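Local coordinates for nitrate transport protein (Parabacteroides distasonis, PDB 3HN0) that probably serves as the solute-binding component of an ABC transporter, capturing nitrate or a related small solute for import, at residues Val40-Pro43 with Asp44-Gln47; Thr167-Leu170 with Asn171-Thr174; Lys194-Ile197 with Ala198-Ala202. All coordinates share one frame; numbering follows the deposited sequence.

Interaction 1: residues Val40-Pro43 with Asp44-Gln47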
loop_
_atom_site.group_PDB
_atom_site.type_symbol
_atom_site.label_atom_id
_atom_site.label_comp_id
_atom_site.label_asym_id
_atom_site.label_seq_id
_atom_site.Cartn_x
_atom_site.Cartn_y
_atom_site.Cartn_z
ATOM N N VAL A 40 6.649 -8.177 -26.498
ATOM C CA VAL A 40 7.885 -7.694 -27.097
ATOM C C VAL A 40 9.013 -7.956 -26.115
ATOM O O VAL A 40 8.795 -8.021 -24.916
ATOM C CB VAL A 40 7.827 -6.210 -27.486
ATOM C CG1 VAL A 40 6.797 -6.013 -28.594
ATOM C CG2 VAL A 40 7.524 -5.327 -26.281
ATOM N N ASP A 41 10.220 -8.145 -26.643
ATOM C CA ASP A 41 11.292 -8.669 -25.804
ATOM C C ASP A 41 12.125 -7.635 -25.066
ATOM O O ASP A 41 12.844 -8.018 -24.171
ATOM C CB ASP A 41 12.188 -9.606 -26.620
ATOM C CG ASP A 41 11.456 -10.860 -27.049
ATOM O OD1 ASP A 41 10.395 -11.159 -26.459
ATOM O OD2 ASP A 41 11.942 -11.551 -27.966
ATOM N N SER A 42 12.046 -6.352 -25.430
ATOM C CA SER A 42 12.726 -5.319 -24.639
ATOM C C SER A 42 12.021 -3.961 -24.636
ATOM O O SER A 42 11.294 -3.639 -25.572
ATOM C CB SER A 42 14.148 -5.113 -25.132
ATOM O OG SER A 42 14.141 -4.623 -26.468
ATOM N N PRO A 43 12.263 -3.154 -23.576
ATOM C CA PRO A 43 11.788 -1.778 -23.525
ATOM C C PRO A 43 12.223 -1.004 -24.757
ATOM O O PRO A 43 11.427 -0.268 -25.346
ATOM C CB PRO A 43 12.463 -1.220 -22.260
ATOM C CG PRO A 43 12.691 -2.406 -21.390
ATOM C CD PRO A 43 12.982 -3.539 -22.339
ATOM N N ASP A 44 13.469 -1.218 -25.163
ATOM C CA ASP A 44 14.007 -0.644 -26.374
ATOM C C ASP A 44 13.094 -0.911 -27.564
ATOM O O ASP A 44 12.743 0.008 -28.305
ATOM C CB ASP A 44 15.398 -1.250 -26.647
ATOM C CG ASP A 44 16.200 -0.458 -27.634
ATOM O OD1 ASP A 44 15.796 -0.391 -28.818
ATOM O OD2 ASP A 44 17.258 0.076 -27.228
ATOM N N LEU A 45 12.752 -2.185 -27.759
ATOM C CA LEU A 45 11.887 -2.585 -28.872
ATOM C C LEU A 45 10.495 -1.988 -28.690
ATOM O O LEU A 45 9.912 -1.471 -29.643
ATOM C CB LEU A 45 11.816 -4.116 -29.011
ATOM C CG LEU A 45 13.121 -4.806 -29.433
ATOM C CD1 LEU A 45 12.968 -6.330 -29.353
ATOM C CD2 LEU A 45 13.558 -4.373 -30.811
ATOM N N ALA A 46 9.976 -2.027 -27.461
ATOM C CA ALA A 46 8.692 -1.376 -27.151
ATOM C C ALA A 46 8.688 0.117 -27.464
ATOM O O ALA A 46 7.747 0.630 -28.073
ATOM C CB ALA A 46 8.332 -1.624 -25.672
ATOM N N GLN A 47 9.769 0.813 -27.090
ATOM C CA GLN A 47 9.944 2.248 -27.373
ATOM C C GLN A 47 9.990 2.538 -28.839
ATOM O O GLN A 47 9.333 3.495 -29.341
ATOM C CB GLN A 47 11.223 2.803 -26.704
ATOM C CG GLN A 47 11.094 2.819 -25.196
ATOM C CD GLN A 47 12.219 3.493 -24.488
ATOM O OE1 GLN A 47 12.088 3.783 -23.305
ATOM N NE2 GLN A 47 13.336 3.745 -25.180
#
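S42 OG and the side chain of L45 meet at the first turn of helix 43-51, where S42 is the N-cap. The hydroxyl leans back over the turn because OG sits between the backbone N and the carbonyl carbon (chi1 64°), and there it accepts from L45 N at 3.1 Å. That N-H points well at it, with an angle of 159° at the hydrogen. L45 then runs its own side chain past the same oxygen: CG, anti to its carbonyl carbon, comes to 3.1 Å from S42 OG, with CD1 a little farther along. Roughly at right angles to that approach, D44 CB lies 3.6 Å from S42 OG, while the carboxylate of D44 heads off away from the cap.

On the inner side, V40 points its CB at the helix and lays CG2 against the methyl of A46, with 3.8 Å between V40 CG2 and A46 CB. Behind the cap the ordinary helical bonds begin, A46 N to S42 O and Q47 N to P43 O. Q47 reaches on to N64 of helix 62-70, and D41 forms a salt bridge with R13.

P43, with no N-H of its own, takes the first-turn position where a helix needs no such donor. The serine oxygen meanwhile supplies an acceptor for L45 N, an amide at the start of the helix, where the N-H groups have no full preceding turn of carbonyls to use.

Interaction 2: residues Thr167-Leu170 with Asn171-Thr174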
loop_
_atom_site.group_PDB
_atom_site.type_symbol
_atom_site.label_atom_id
_atom_site.label_comp_id
_atom_site.label_asym_id
_atom_site.label_seq_id
_atom_site.Cartn_x
_atom_site.Cartn_y
_atom_site.Cartn_z
ATOM N N THR A 167 12.205 -13.296 1.767
ATOM C CA THR A 167 12.443 -12.646 3.046
ATOM C C THR A 167 11.929 -11.212 3.100
ATOM O O THR A 167 11.797 -10.671 4.197
ATOM C CB THR A 167 13.939 -12.675 3.410
ATOM O OG1 THR A 167 14.710 -11.937 2.453
ATOM C CG2 THR A 167 14.437 -14.151 3.475
ATOM N N ALA A 168 11.637 -10.598 1.961
ATOM C CA ALA A 168 11.070 -9.233 1.971
ATOM C C ALA A 168 10.341 -8.932 0.695
ATOM O O ALA A 168 10.678 -9.463 -0.380
ATOM C CB ALA A 168 12.206 -8.201 2.186
ATOM N N ASP A 169 9.388 -8.011 0.805
ATOM C CA ASP A 169 8.633 -7.461 -0.291
ATOM C C ASP A 169 9.207 -6.085 -0.537
ATOM O O ASP A 169 9.200 -5.264 0.377
ATOM C CB ASP A 169 7.188 -7.440 0.185
ATOM C CG ASP A 169 6.217 -6.798 -0.803
ATOM O OD1 ASP A 169 6.639 -5.994 -1.637
ATOM O OD2 ASP A 169 5.000 -7.095 -0.709
ATOM N N LEU A 170 9.726 -5.847 -1.731
ATOM C CA LEU A 170 10.426 -4.596 -2.047
ATOM C C LEU A 170 9.575 -3.593 -2.814
ATOM O O LEU A 170 10.095 -2.653 -3.444
ATOM C CB LEU A 170 11.739 -4.905 -2.799
ATOM C CG LEU A 170 12.935 -5.090 -1.878
ATOM C CD1 LEU A 170 12.636 -6.111 -0.791
ATOM C CD2 LEU A 170 14.164 -5.457 -2.703
ATOM N N ASN A 171 8.267 -3.786 -2.762
ATOM C CA ASN A 171 7.356 -3.016 -3.588
ATOM C C ASN A 171 6.685 -1.810 -2.918
ATOM O O ASN A 171 5.811 -1.191 -3.521
ATOM C CB ASN A 171 6.268 -3.914 -4.197
ATOM C CG ASN A 171 6.839 -5.057 -5.030
ATOM O OD1 ASN A 171 7.465 -4.829 -6.047
ATOM N ND2 ASN A 171 6.678 -6.284 -4.540
ATOM N N HIS A 172 7.091 -1.459 -1.701
ATOM C CA HIS A 172 6.380 -0.426 -0.954
ATOM C C HIS A 172 7.278 0.703 -0.528
ATOM O O HIS A 172 8.411 0.487 -0.108
ATOM C CB HIS A 172 5.689 -1.028 0.282
ATOM C CG HIS A 172 4.863 -2.230 -0.010
ATOM N ND1 HIS A 172 3.558 -2.158 -0.453
ATOM C CD2 HIS A 172 5.149 -3.545 0.113
ATOM C CE1 HIS A 172 3.087 -3.386 -0.611
ATOM N NE2 HIS A 172 4.036 -4.244 -0.289
ATOM N N LEU A 173 6.733 1.918 -0.553
ATOM C CA LEU A 173 7.487 3.112 -0.073
ATOM C C LEU A 173 7.723 3.035 1.437
ATOM O O LEU A 173 8.837 3.267 1.916
ATOM C CB LEU A 173 6.713 4.401 -0.424
ATOM C CG LEU A 173 7.504 5.689 -0.129
ATOM C CD1 LEU A 173 8.464 5.955 -1.284
ATOM C CD2 LEU A 173 6.560 6.893 0.097
ATOM N N THR A 174 6.671 2.675 2.172
ATOM C CA THR A 174 6.641 2.646 3.625
ATOM C C THR A 174 5.778 1.473 4.010
ATOM O O THR A 174 5.096 0.897 3.148
ATOM C CB THR A 174 5.944 3.965 4.169
ATOM O OG1 THR A 174 4.582 4.070 3.673
ATOM C CG2 THR A 174 6.713 5.209 3.735
HETATM O O HOH W 1 8.739 -2.669 0.502
#
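The carboxylate of D169, at the end of strand 165-169, takes up three N-H groups from the two residues that follow L170. Its OD1 accepts two of them from N171. The backbone N of N171 comes in nearly along the C-O axis at 3.0 Å from D169 OD1, while N171 ND2 approaches the same oxygen at 2.9 Å from above the carboxylate plane, with a more bent angle of 131° at the hydrogen. The side chains cross at about a right angle, with the amide and carboxylate planes 75° apart.

D169 OD2 takes the imidazole: H172 NE2 donates to it at 3.0 Å. The oxygen lies near the ring plane of H172, yet the ring nitrogen sits above the plane of the carboxylate. With CG of D169 anti to the backbone N (chi1 176°), the acid swings forward over the turn to reach both residues. The other ring nitrogen, ND1, makes a weak hydrogen bond to D177 O. Both nitrogens thus face acceptors, which together with the nearby carboxylate would probably favour the positively charged ring.

A water closes the backbone side, donating to D169 O at 2.6 Å and accepting from H172 N at 3.0 Å. N171 OD1 is likewise occupied, by the backbone N atoms of T85 and L86.

The turn lies where the chain leaves edge strand 165-169 of the three-stranded antiparallel sheet, beside strand 87-90, where T167 and A168 form a classic beta bulge opposite L88. L170 packs on T112 and Y115 of helix 107-119.

Interaction 3: residues Lys194-Ile197 with Ala198-Ala202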
loop_
_atom_site.group_PDB
_atom_site.type_symbol
_atom_site.label_atom_id
_atom_site.label_comp_id
_atom_site.label_asym_id
_atom_site.label_seq_id
_atom_site.Cartn_x
_atom_site.Cartn_y
_atom_site.Cartn_z
ATOM N N LYS A 194 -9.805 8.446 -27.443
ATOM C CA LYS A 194 -11.211 8.134 -27.562
ATOM C C LYS A 194 -11.512 6.735 -27.061
ATOM O O LYS A 194 -12.630 6.484 -26.698
ATOM C CB LYS A 194 -11.717 8.269 -29.027
ATOM C CG LYS A 194 -11.116 7.339 -30.015
ATOM C CD LYS A 194 -11.482 7.773 -31.474
ATOM C CE LYS A 194 -10.669 7.031 -32.512
ATOM N NZ LYS A 194 -9.264 7.540 -32.782
ATOM N N TYR A 195 -10.504 5.856 -26.975
ATOM C CA TYR A 195 -10.737 4.466 -26.555
ATOM C C TYR A 195 -10.279 4.234 -25.162
ATOM O O TYR A 195 -10.390 3.145 -24.637
ATOM C CB TYR A 195 -9.986 3.510 -27.480
ATOM C CG TYR A 195 -10.446 3.510 -28.911
ATOM C CD1 TYR A 195 -11.756 3.704 -29.245
ATOM C CD2 TYR A 195 -9.535 3.361 -29.927
ATOM C CE1 TYR A 195 -12.175 3.703 -30.545
ATOM C CE2 TYR A 195 -9.926 3.362 -31.254
ATOM C CZ TYR A 195 -11.263 3.508 -31.565
ATOM O OH TYR A 195 -11.686 3.510 -32.895
ATOM N N ARG A 196 -9.792 5.270 -24.519
ATOM C CA ARG A 196 -9.121 5.041 -23.210
ATOM C C ARG A 196 -10.046 4.383 -22.190
ATOM O O ARG A 196 -9.688 3.428 -21.567
ATOM C CB ARG A 196 -8.611 6.380 -22.657
ATOM C CG ARG A 196 -7.913 6.206 -21.264
ATOM C CD ARG A 196 -7.135 7.448 -20.825
ATOM N NE ARG A 196 -8.023 8.587 -20.789
ATOM C CZ ARG A 196 -8.847 8.908 -19.796
ATOM N NH1 ARG A 196 -8.865 8.256 -18.635
ATOM N NH2 ARG A 196 -9.671 9.936 -19.981
ATOM N N ILE A 197 -11.206 4.985 -21.936
ATOM C CA ILE A 197 -12.133 4.408 -20.983
ATOM C C ILE A 197 -12.555 2.980 -21.391
ATOM O O ILE A 197 -12.615 2.115 -20.555
ATOM C CB ILE A 197 -13.394 5.284 -20.782
ATOM C CG1 ILE A 197 -13.007 6.643 -20.218
ATOM C CG2 ILE A 197 -14.385 4.585 -19.873
ATOM C CD1 ILE A 197 -12.389 6.589 -18.852
ATOM N N ALA A 198 -12.886 2.768 -22.665
ATOM C CA ALA A 198 -13.232 1.396 -23.131
ATOM C C ALA A 198 -12.099 0.365 -22.838
ATOM O O ALA A 198 -12.337 -0.749 -22.386
ATOM C CB ALA A 198 -13.565 1.417 -24.625
ATOM N N PHE A 199 -10.871 0.749 -23.143
ATOM C CA PHE A 199 -9.756 -0.158 -22.932
ATOM C C PHE A 199 -9.457 -0.355 -21.450
ATOM O O PHE A 199 -9.137 -1.466 -21.049
ATOM C CB PHE A 199 -8.548 0.068 -23.895
ATOM C CG PHE A 199 -7.517 1.133 -23.501
ATOM C CD1 PHE A 199 -6.735 1.026 -22.352
ATOM C CD2 PHE A 199 -7.224 2.181 -24.398
ATOM C CE1 PHE A 199 -5.733 1.965 -22.075
ATOM C CE2 PHE A 199 -6.255 3.121 -24.106
ATOM C CZ PHE A 199 -5.495 3.010 -22.933
ATOM N N GLU A 200 -9.606 0.690 -20.655
ATOM C CA GLU A 200 -9.463 0.543 -19.178
ATOM C C GLU A 200 -10.544 -0.371 -18.641
ATOM O O GLU A 200 -10.264 -1.197 -17.812
ATOM C CB GLU A 200 -9.494 1.875 -18.442
ATOM C CG GLU A 200 -8.307 2.757 -18.743
ATOM C CD GLU A 200 -8.327 4.052 -17.950
ATOM O OE1 GLU A 200 -9.396 4.710 -17.902
ATOM O OE2 GLU A 200 -7.265 4.412 -17.383
ATOM N N ASP A 201 -11.792 -0.202 -19.049
ATOM C CA ASP A 201 -12.837 -1.109 -18.626
ATOM C C ASP A 201 -12.466 -2.554 -18.948
ATOM O O ASP A 201 -12.630 -3.441 -18.106
ATOM C CB ASP A 201 -14.191 -0.793 -19.273
ATOM C CG ASP A 201 -14.800 0.548 -18.861
ATOM O OD1 ASP A 201 -14.358 1.160 -17.888
ATOM O OD2 ASP A 201 -15.760 0.963 -19.572
ATOM N N ALA A 202 -11.970 -2.807 -20.165
ATOM C CA ALA A 202 -11.660 -4.197 -20.534
ATOM C C ALA A 202 -10.454 -4.703 -19.763
ATOM O O ALA A 202 -10.369 -5.871 -19.429
ATOM C CB ALA A 202 -11.426 -4.297 -22.036
HETATM O O HOH W 2 -13.358 5.066 -24.587
HETATM O O HOH W 3 -6.530 6.986 -17.466
#
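R196 and E200, one turn apart at the start of helix 196-212, run side by side, pointing the same way. R196 leaves with CG anti to its N and bends at chi3 (57°), whereas E200 is extended beyond CG. Their charged ends meet only loosely: the salt bridge from R196 NH1 to E200 OE1 is long, at 3.7 Å, and the guanidinium and carboxylate planes are 78° apart. A water makes the closer link, accepting from R196 NH1 at 2.9 Å and donating to E200 OE2 at 2.7 Å. Each end also has an outside partner, E193 for R196 NE and Y244 for E200 OE2.

I197 brings CD1 to 3.7 Å from E200 OE1, and its CG2 approaches D201, whose carboxylate pairs with R204. A second water bridges K194 O and A198 N at the helix start.

On another flank, F199 is modelled in two conformers. In one of them CG stands between the backbone N and the carbonyl carbon (chi1 85°), turning a ring face to R196 CA, 4.0 Å from R196 CA to the ring centroid; this CH-pi contact is therefore provisional.

Inward, 195-200 rests on the seven-stranded sheet: Y195, A198 and F199 touch I30 of strand 29-30, while F199 and E200 also pack against A78 of strand 76-82.

In the fold
The three contacts are separate local arrangements that follow one another along the chain without touching within a subunit. Interactions 1 and 3 both adjoin the seven-stranded mixed sheet: 40-47 leaves its strand 33-40 to begin a helix, and 194-202 begins another helix over strands 29-30 and 76-82. Their centres are 23 Å apart. Interaction 2 belongs to the small antiparallel sheet and lies across the chain's centre from interaction 1, 27 Å between centres; from interaction 3 it is 31 Å. Between subunits interactions 1 and 2 do meet: D41 of the second subunit packs on L173. A PEG molecule, probably from the crystallisation liquor, lies about 6 Å from the E200 side chain.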